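Local coordinates for protein inositol dehydrogenase (Lactobacillus casei, PDB 4N54) that probably catalyses the NAD-dependent oxidation of scyllo-inositol, binding the sugar alcohol and the dinucleotide together in one cleft, at residues 191-196 with 246-251; 84-89 with 181-186. All blocks are in the same frame, centred on the assembly; numbering follows the deposited sequence.

Contact 1 (191-196 with 246-251). With 2H3 ((1r,2r,3r,4r,5r,6r)-cyclohexane-1,2,3,4,5,6-hexol), chain F; NAI (1,4-dihydronicotinamide adenine dinucleotide), chain E.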
loop_
_atom_site.group_PDB
_atom_site.type_symbol
_atom_site.label_atom_id
_atom_site.label_comp_id
_atom_site.label_asym_id
_atom_site.label_seq_id
_atom_site.Cartn_x
_atom_site.Cartn_y
_atom_site.Cartn_z
ATOM N N ASP A 191 30.920 1.813 5.490
ATOM C CA ASP A 191 30.463 0.521 5.016
ATOM C C ASP A 191 29.064 0.588 4.414
ATOM O O ASP A 191 28.800 -0.052 3.428
ATOM C CB ASP A 191 30.489 -0.509 6.140
ATOM C CG ASP A 191 30.277 -1.914 5.641
ATOM O OD1 ASP A 191 30.916 -2.288 4.653
ATOM O OD2 ASP A 191 29.459 -2.637 6.229
ATOM N N MET A 192 28.188 1.359 5.034
ATOM C CA MET A 192 26.799 1.447 4.630
ATOM C C MET A 192 26.459 2.778 3.983
ATOM O O MET A 192 26.016 2.820 2.850
ATOM C CB MET A 192 25.875 1.247 5.827
ATOM C CG MET A 192 25.898 -0.127 6.384
ATOM S SD MET A 192 25.317 -1.357 5.241
ATOM C CE MET A 192 23.587 -1.045 5.321
ATOM N N SER A 193 26.664 3.850 4.733
ATOM C CA SER A 193 26.257 5.187 4.344
ATOM C C SER A 193 26.895 5.638 3.039
ATOM O O SER A 193 26.429 6.573 2.415
ATOM C CB SER A 193 26.560 6.187 5.456
ATOM O OG SER A 193 25.652 6.113 6.517
ATOM N N ILE A 194 27.943 4.953 2.622
ATOM C CA ILE A 194 28.643 5.341 1.426
ATOM C C ILE A 194 27.819 5.104 0.157
ATOM O O ILE A 194 27.967 5.827 -0.806
ATOM C CB ILE A 194 30.023 4.691 1.338
ATOM C CG1 ILE A 194 30.846 5.385 0.267
ATOM C CG2 ILE A 194 29.906 3.220 1.077
ATOM C CD1 ILE A 194 32.263 5.165 0.347
ATOM N N HIS A 195 26.950 4.099 0.173
ATOM C CA HIS A 195 26.017 3.878 -0.922
ATOM C C HIS A 195 25.101 5.070 -1.114
ATOM O O HIS A 195 24.833 5.479 -2.226
ATOM C CB HIS A 195 25.147 2.668 -0.650
ATOM C CG HIS A 195 25.841 1.361 -0.822
ATOM N ND1 HIS A 195 26.071 0.802 -2.054
ATOM C CD2 HIS A 195 26.321 0.485 0.085
ATOM C CE1 HIS A 195 26.679 -0.354 -1.897
ATOM N NE2 HIS A 195 26.835 -0.571 -0.609
ATOM N N ASP A 196 24.629 5.609 -0.002
ATOM C CA ASP A 196 23.710 6.717 0.005
ATOM C C ASP A 196 24.383 8.002 -0.444
ATOM O O ASP A 196 23.784 8.817 -1.104
ATOM C CB ASP A 196 23.134 6.903 1.389
ATOM C CG ASP A 196 22.403 5.686 1.882
ATOM O OD1 ASP A 196 21.362 5.348 1.310
ATOM O OD2 ASP A 196 22.876 5.077 2.845
ATOM N N LEU A 246 20.412 11.195 6.346
ATOM C CA LEU A 246 20.815 9.810 6.280
ATOM C C LEU A 246 20.452 9.106 7.571
ATOM O O LEU A 246 20.467 9.702 8.631
ATOM C CB LEU A 246 22.311 9.680 6.042
ATOM C CG LEU A 246 22.989 10.224 4.787
ATOM C CD1 LEU A 246 24.461 9.968 4.855
ATOM C CD2 LEU A 246 22.415 9.633 3.525
ATOM N N VAL A 247 20.076 7.843 7.444
ATOM C CA VAL A 247 20.035 6.913 8.554
ATOM C C VAL A 247 20.664 5.617 8.084
ATOM O O VAL A 247 20.425 5.175 6.981
ATOM C CB VAL A 247 18.609 6.651 9.076
ATOM C CG1 VAL A 247 18.629 5.618 10.138
ATOM C CG2 VAL A 247 17.984 7.903 9.616
ATOM N N ALA A 248 21.504 5.033 8.917
ATOM C CA ALA A 248 22.063 3.725 8.672
ATOM C C ALA A 248 22.038 2.951 9.965
ATOM O O ALA A 248 21.948 3.529 11.032
ATOM C CB ALA A 248 23.437 3.820 8.157
ATOM N N GLY A 249 22.111 1.634 9.855
ATOM C CA GLY A 249 21.925 0.779 11.001
ATOM C C GLY A 249 22.127 -0.688 10.744
ATOM O O GLY A 249 22.287 -1.110 9.618
ATOM N N ARG A 250 22.130 -1.464 11.813
ATOM C CA ARG A 250 22.340 -2.889 11.707
ATOM C C ARG A 250 21.194 -3.672 12.333
ATOM O O ARG A 250 21.233 -4.880 12.373
ATOM C CB ARG A 250 23.664 -3.291 12.344
ATOM C CG ARG A 250 24.892 -2.596 11.808
ATOM C CD ARG A 250 25.221 -2.980 10.395
ATOM N NE ARG A 250 26.449 -2.370 9.926
ATOM C CZ ARG A 250 26.983 -2.568 8.731
ATOM N NH1 ARG A 250 26.403 -3.361 7.860
ATOM N NH2 ARG A 250 28.115 -1.986 8.410
ATOM N N ASN A 251 20.170 -2.973 12.789
ATOM C CA ASN A 251 19.046 -3.604 13.461
ATOM C C ASN A 251 17.677 -3.265 12.895
ATOM O O ASN A 251 16.884 -2.617 13.537
ATOM C CB ASN A 251 19.069 -3.301 14.953
ATOM C CG ASN A 251 18.027 -4.061 15.715
ATOM O OD1 ASN A 251 17.707 -5.181 15.386
ATOM N ND2 ASN A 251 17.492 -3.446 16.724
HETATM O O3 2H3 F . 25.076 -3.308 1.164
HETATM C C3 2H3 F . 25.722 -3.379 2.379
HETATM C C4 2H3 F . 25.295 -4.602 3.142
HETATM O O4 2H3 F . 23.976 -4.478 3.505
HETATM C C5 2H3 F . 26.048 -4.713 4.436
HETATM O O5 2H3 F . 25.657 -5.815 5.140
HETATM C C6 2H3 F . 27.517 -4.764 4.179
HETATM O O6 2H3 F . 28.203 -4.872 5.349
HETATM C C1 2H3 F . 28.004 -3.541 3.488
HETATM O O1 2H3 F . 29.306 -3.762 3.131
HETATM C C2 2H3 F . 27.186 -3.306 2.094
HETATM O O2 2H3 F . 27.478 -2.090 1.542
HETATM P PA NAI E . 33.566 -11.278 4.252
HETATM O O1A NAI E . 34.311 -11.020 5.453
HETATM O O2A NAI E . 32.281 -11.970 4.243
HETATM O O5B NAI E . 34.450 -11.983 3.209
HETATM C C5B NAI E . 35.818 -11.725 3.141
HETATM C C4B NAI E . 36.502 -12.625 2.142
HETATM O O4B NAI E . 37.744 -12.024 1.837
HETATM C C3B NAI E . 36.846 -13.991 2.691
HETATM O O3B NAI E . 36.847 -14.888 1.615
HETATM C C2B NAI E . 38.277 -13.886 3.121
HETATM O O2B NAI E . 38.897 -15.145 2.983
HETATM C C1B NAI E . 38.809 -12.919 2.097
HETATM N N9A NAI E . 39.986 -12.202 2.570
HETATM C C8A NAI E . 40.088 -11.533 3.697
HETATM N N7A NAI E . 41.299 -10.983 3.833
HETATM C C5A NAI E . 41.988 -11.287 2.749
HETATM C C6A NAI E . 43.335 -11.016 2.243
HETATM N N6A NAI E . 44.161 -10.292 2.965
HETATM N N1A NAI E . 43.696 -11.500 1.058
HETATM C C2A NAI E . 42.833 -12.226 0.351
HETATM N N3A NAI E . 41.586 -12.509 0.740
HETATM C C4A NAI E . 41.116 -12.087 1.915
HETATM O O3 NAI E . 33.381 -9.854 3.598
HETATM P PN NAI E . 32.217 -9.435 2.649
HETATM O O1N NAI E . 31.046 -9.178 3.442
HETATM O O2N NAI E . 32.149 -10.338 1.532
HETATM O O5D NAI E . 32.756 -8.066 2.109
HETATM C C5D NAI E . 33.609 -7.966 0.990
HETATM C C4D NAI E . 33.686 -6.571 0.394
HETATM O O4D NAI E . 32.514 -6.317 -0.332
HETATM C C3D NAI E . 33.828 -5.474 1.420
HETATM O O3D NAI E . 34.722 -4.507 0.932
HETATM C C2D NAI E . 32.436 -4.922 1.509
HETATM O O2D NAI E . 32.422 -3.553 1.852
HETATM C C1D NAI E . 31.864 -5.184 0.134
HETATM N N1N NAI E . 30.464 -5.518 0.156
HETATM C C2N NAI E . 29.689 -4.860 -0.654
HETATM C C3N NAI E . 28.345 -5.086 -0.735
HETATM C C7N NAI E . 27.527 -4.270 -1.671
HETATM O O7N NAI E . 26.387 -4.124 -1.445
HETATM N N7N NAI E . 28.031 -3.706 -2.733
HETATM C C4N NAI E . 27.705 -6.132 0.129
HETATM C C5N NAI E . 28.679 -6.796 0.963
HETATM C C6N NAI E . 30.007 -6.465 0.940
HETATM O O HOH W 1 22.910 6.110 5.582
#
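OD2 of Asp191 is gripped by two groups. It accepts a salt-bridging hydrogen bond from NH2 of Arg250, 2.6 Å from NH2 to OD2 and nearly straight at 165°, and a second bond from O6 of scyllo-inositol, 2.7 Å from O6 to OD2. The arginine uses the anti lone pair, approaching from the side away from OD1; OD2 lies near the guanidinium plane, although the two flat groups are turned 32° against each other. NH1 of Arg250 forms a salt bridge with Asp168. OD1 takes the neighbouring hydroxyl, with 2.7 Å between OD1 and O1 of the inositol, so the carboxylate spans two adjacent hydroxyls of the ring. Aspartate suits this place because both its oxygens can accept; OD1 also forms a salt bridge with Lys108. Met192 lies against the arginine: CG rests over one face of the guanidinium, 3.3 Å above its plane. A bend at chi2 (-63°) brings SD to 3.5 Å from C3 of the inositol, an apolar surface for the ring carbons. His195 meets the substrate at its ring edge, where NE2 and O2 share a hydrogen bond of 2.7 Å in which either could be the donor. Farther along, the small Ala248 lets OG of Ser193 approach its CB, while CD2 of Leu246 packs on CB of Asp196. One water bridges Ser193 OG, Asp196 OD2 and, weakly, Val247 O; Asp196 is held further by Arg138, Ser164 and Ser166. The start of helix 193-204 thus lies against strand 243-249, which runs between strands 159-169 and 231-238 of the mixed sheet.

Contact 2 (84-89 with 181-186). With NAI (1,4-dihydronicotinamide adenine dinucleotide), chain E.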
loop_
_atom_site.group_PDB
_atom_site.type_symbol
_atom_site.label_atom_id
_atom_site.label_comp_id
_atom_site.label_asym_id
_atom_site.label_seq_id
_atom_site.Cartn_x
_atom_site.Cartn_y
_atom_site.Cartn_z
ATOM N N VAL A 84 36.783 -8.367 -3.950
ATOM C CA VAL A 84 35.746 -8.479 -2.948
ATOM C C VAL A 84 36.388 -8.841 -1.610
ATOM O O VAL A 84 35.789 -9.481 -0.768
ATOM C CB VAL A 84 34.705 -9.534 -3.345
ATOM C CG1 VAL A 84 33.365 -9.129 -2.861
ATOM C CG2 VAL A 84 34.657 -9.689 -4.825
ATOM N N SER A 85 37.638 -8.435 -1.449
ATOM C CA SER A 85 38.337 -8.561 -0.190
ATOM C C SER A 85 37.830 -7.463 0.732
ATOM O O SER A 85 37.170 -6.550 0.274
ATOM C CB SER A 85 39.840 -8.401 -0.423
ATOM O OG SER A 85 40.161 -7.089 -0.781
ATOM N N PRO A 86 38.125 -7.553 2.038
ATOM C CA PRO A 86 37.748 -6.482 2.952
ATOM C C PRO A 86 38.346 -5.124 2.561
ATOM O O PRO A 86 39.345 -5.065 1.868
ATOM C CB PRO A 86 38.307 -6.965 4.283
ATOM C CG PRO A 86 38.347 -8.396 4.160
ATOM C CD PRO A 86 38.700 -8.687 2.769
ATOM N N SER A 87 37.733 -4.049 3.038
ATOM C CA SER A 87 37.944 -2.713 2.490
ATOM C C SER A 87 39.362 -2.155 2.613
ATOM O O SER A 87 39.843 -1.490 1.717
ATOM C CB SER A 87 36.930 -1.743 3.072
ATOM O OG SER A 87 35.623 -2.145 2.741
ATOM N N GLY A 88 40.024 -2.451 3.720
ATOM C CA GLY A 88 41.386 -2.017 3.930
ATOM C C GLY A 88 42.397 -2.648 3.001
ATOM O O GLY A 88 43.544 -2.265 3.000
ATOM N N PHE A 89 41.968 -3.609 2.205
ATOM C CA PHE A 89 42.856 -4.296 1.304
ATOM C C PHE A 89 42.642 -3.915 -0.154
ATOM O O PHE A 89 43.352 -4.398 -1.027
ATOM C CB PHE A 89 42.665 -5.799 1.426
ATOM C CG PHE A 89 43.086 -6.364 2.745
ATOM C CD1 PHE A 89 42.186 -6.475 3.782
ATOM C CD2 PHE A 89 44.373 -6.819 2.941
ATOM C CE1 PHE A 89 42.566 -7.001 4.983
ATOM C CE2 PHE A 89 44.743 -7.350 4.137
ATOM C CZ PHE A 89 43.842 -7.439 5.159
ATOM N N THR A 181 34.440 -8.342 12.769
ATOM C CA THR A 181 35.483 -8.760 13.683
ATOM C C THR A 181 36.627 -9.489 12.999
ATOM O O THR A 181 37.677 -9.665 13.592
ATOM C CB THR A 181 34.945 -9.643 14.806
ATOM O OG1 THR A 181 34.300 -10.779 14.243
ATOM C CG2 THR A 181 33.982 -8.892 15.657
ATOM N N SER A 182 36.433 -9.906 11.753
ATOM C CA SER A 182 37.486 -10.587 11.011
ATOM C C SER A 182 38.409 -9.620 10.284
ATOM O O SER A 182 39.513 -9.974 9.912
ATOM C CB SER A 182 36.898 -11.573 10.016
ATOM O OG SER A 182 36.210 -12.603 10.675
ATOM N N ALA A 183 37.941 -8.397 10.091
ATOM C CA ALA A 183 38.715 -7.367 9.428
ATOM C C ALA A 183 38.073 -6.009 9.652
ATOM O O ALA A 183 36.942 -5.923 10.093
ATOM C CB ALA A 183 38.824 -7.666 7.959
ATOM N N ASN A 184 38.798 -4.946 9.360
ATOM C CA ASN A 184 38.244 -3.626 9.575
ATOM C C ASN A 184 37.276 -3.233 8.474
ATOM O O ASN A 184 37.614 -3.258 7.303
ATOM C CB ASN A 184 39.332 -2.577 9.721
ATOM C CG ASN A 184 38.781 -1.234 10.134
ATOM O OD1 ASN A 184 37.659 -1.132 10.603
ATOM N ND2 ASN A 184 39.572 -0.199 9.958
ATOM N N SER A 185 36.063 -2.889 8.875
ATOM C CA SER A 185 35.012 -2.546 7.938
ATOM C C SER A 185 35.051 -1.068 7.596
ATOM O O SER A 185 34.691 -0.677 6.512
ATOM C CB SER A 185 33.653 -2.916 8.517
ATOM O OG SER A 185 33.219 -1.959 9.444
ATOM N N GLY A 186 35.497 -0.255 8.536
ATOM C CA GLY A 186 35.556 1.172 8.337
ATOM C C GLY A 186 34.463 1.870 9.105
ATOM O O GLY A 186 34.406 3.086 9.149
HETATM P PA NAI E . 33.566 -11.278 4.252
HETATM O O1A NAI E . 34.311 -11.020 5.453
HETATM O O2A NAI E . 32.281 -11.970 4.243
HETATM O O5B NAI E . 34.450 -11.983 3.209
HETATM C C5B NAI E . 35.818 -11.725 3.141
HETATM C C4B NAI E . 36.502 -12.625 2.142
HETATM O O4B NAI E . 37.744 -12.024 1.837
HETATM C C3B NAI E . 36.846 -13.991 2.691
HETATM O O3B NAI E . 36.847 -14.888 1.615
HETATM C C2B NAI E . 38.277 -13.886 3.121
HETATM O O2B NAI E . 38.897 -15.145 2.983
HETATM C C1B NAI E . 38.809 -12.919 2.097
HETATM N N9A NAI E . 39.986 -12.202 2.570
HETATM C C8A NAI E . 40.088 -11.533 3.697
HETATM N N7A NAI E . 41.299 -10.983 3.833
HETATM C C5A NAI E . 41.988 -11.287 2.749
HETATM C C6A NAI E . 43.335 -11.016 2.243
HETATM N N6A NAI E . 44.161 -10.292 2.965
HETATM N N1A NAI E . 43.696 -11.500 1.058
HETATM C C2A NAI E . 42.833 -12.226 0.351
HETATM N N3A NAI E . 41.586 -12.509 0.740
HETATM C C4A NAI E . 41.116 -12.087 1.915
HETATM O O3 NAI E . 33.381 -9.854 3.598
HETATM P PN NAI E . 32.217 -9.435 2.649
HETATM O O1N NAI E . 31.046 -9.178 3.442
HETATM O O2N NAI E . 32.149 -10.338 1.532
HETATM O O5D NAI E . 32.756 -8.066 2.109
HETATM C C5D NAI E . 33.609 -7.966 0.990
HETATM C C4D NAI E . 33.686 -6.571 0.394
HETATM O O4D NAI E . 32.514 -6.317 -0.332
HETATM C C3D NAI E . 33.828 -5.474 1.420
HETATM O O3D NAI E . 34.722 -4.507 0.932
HETATM C C2D NAI E . 32.436 -4.922 1.509
HETATM O O2D NAI E . 32.422 -3.553 1.852
HETATM C C1D NAI E . 31.864 -5.184 0.134
HETATM N N1N NAI E . 30.464 -5.518 0.156
HETATM C C2N NAI E . 29.689 -4.860 -0.654
HETATM C C3N NAI E . 28.345 -5.086 -0.735
HETATM C C7N NAI E . 27.527 -4.270 -1.671
HETATM O O7N NAI E . 26.387 -4.124 -1.445
HETATM N N7N NAI E . 28.031 -3.706 -2.733
HETATM C C4N NAI E . 27.705 -6.132 0.129
HETATM C C5N NAI E . 28.679 -6.796 0.963
HETATM C C6N NAI E . 30.007 -6.465 0.940
#
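The loop that follows strand 80-83 of the Rossmann fold carries one side of the dinucleotide site, and here it meets the chain just beyond helix 173-182. The contact is small and mainly apolar: CB of Pro86 and CB of Ala183 lie 3.8 Å apart. A methyl group is short enough to let the two backbones come close, and no hydrogen bond joins the segments. The proline ring also serves the cofactor, for its CD lies 3.3 Å from C8A of the adenine, so one rigid residue touches both the partner loop and the nucleotide. Ser87 and Gly88 follow beside the backbone carbonyl of Asn184. With OG anti to its own carbonyl carbon (chi1 -61°), Ser87 points its hydroxyl at the nicotinamide ribose, 3.1 Å from OG to O3D; the same ribose hydroxyl donates to O of Ser85, 3.3 Å between O3D and O. Phe89 offers a ring face to the adenine amino group, N6A lying 3.2 Å above the ring plane and toward the rim. Within 181-186, Asn184 forms an Asx turn: its OD1 accepts from N of Gly186, 3.1 Å from N to OD1, with the donor well above the carbonyl plane. Gly186 has a positive phi (106°), at which a side chain would crowd the preceding carbonyl. A loop at the C-terminal end of a parallel strand, holding ribose and adenine, is characteristic of NAD-binding Rossmann domains.

The dinucleotide passes alongside both contacts, whose centres are about 16 Å apart. Segment 84-89 of contact 2 touches the adenine and the nicotinamide ribose, whereas contact 1 contributes Asp191, Met192, His195 and Arg250 to the inositol site, to which Arg24 and Lys108 of the Rossmann part also bond; His195 lies near the carboxamide of the nicotinamide as well. Along the chain they are in series, 181-186 being followed closely by 191-196, and they touch directly where CB of Asp191 lies 4.2 Å from O of Ser185. The nicotinamide ribose bridges them too, since OD1 of Asp191 is 3.4 Å from O2D while Ser87 binds the adjacent hydroxyl. Both thus border the place where inositol and nicotinamide lie together.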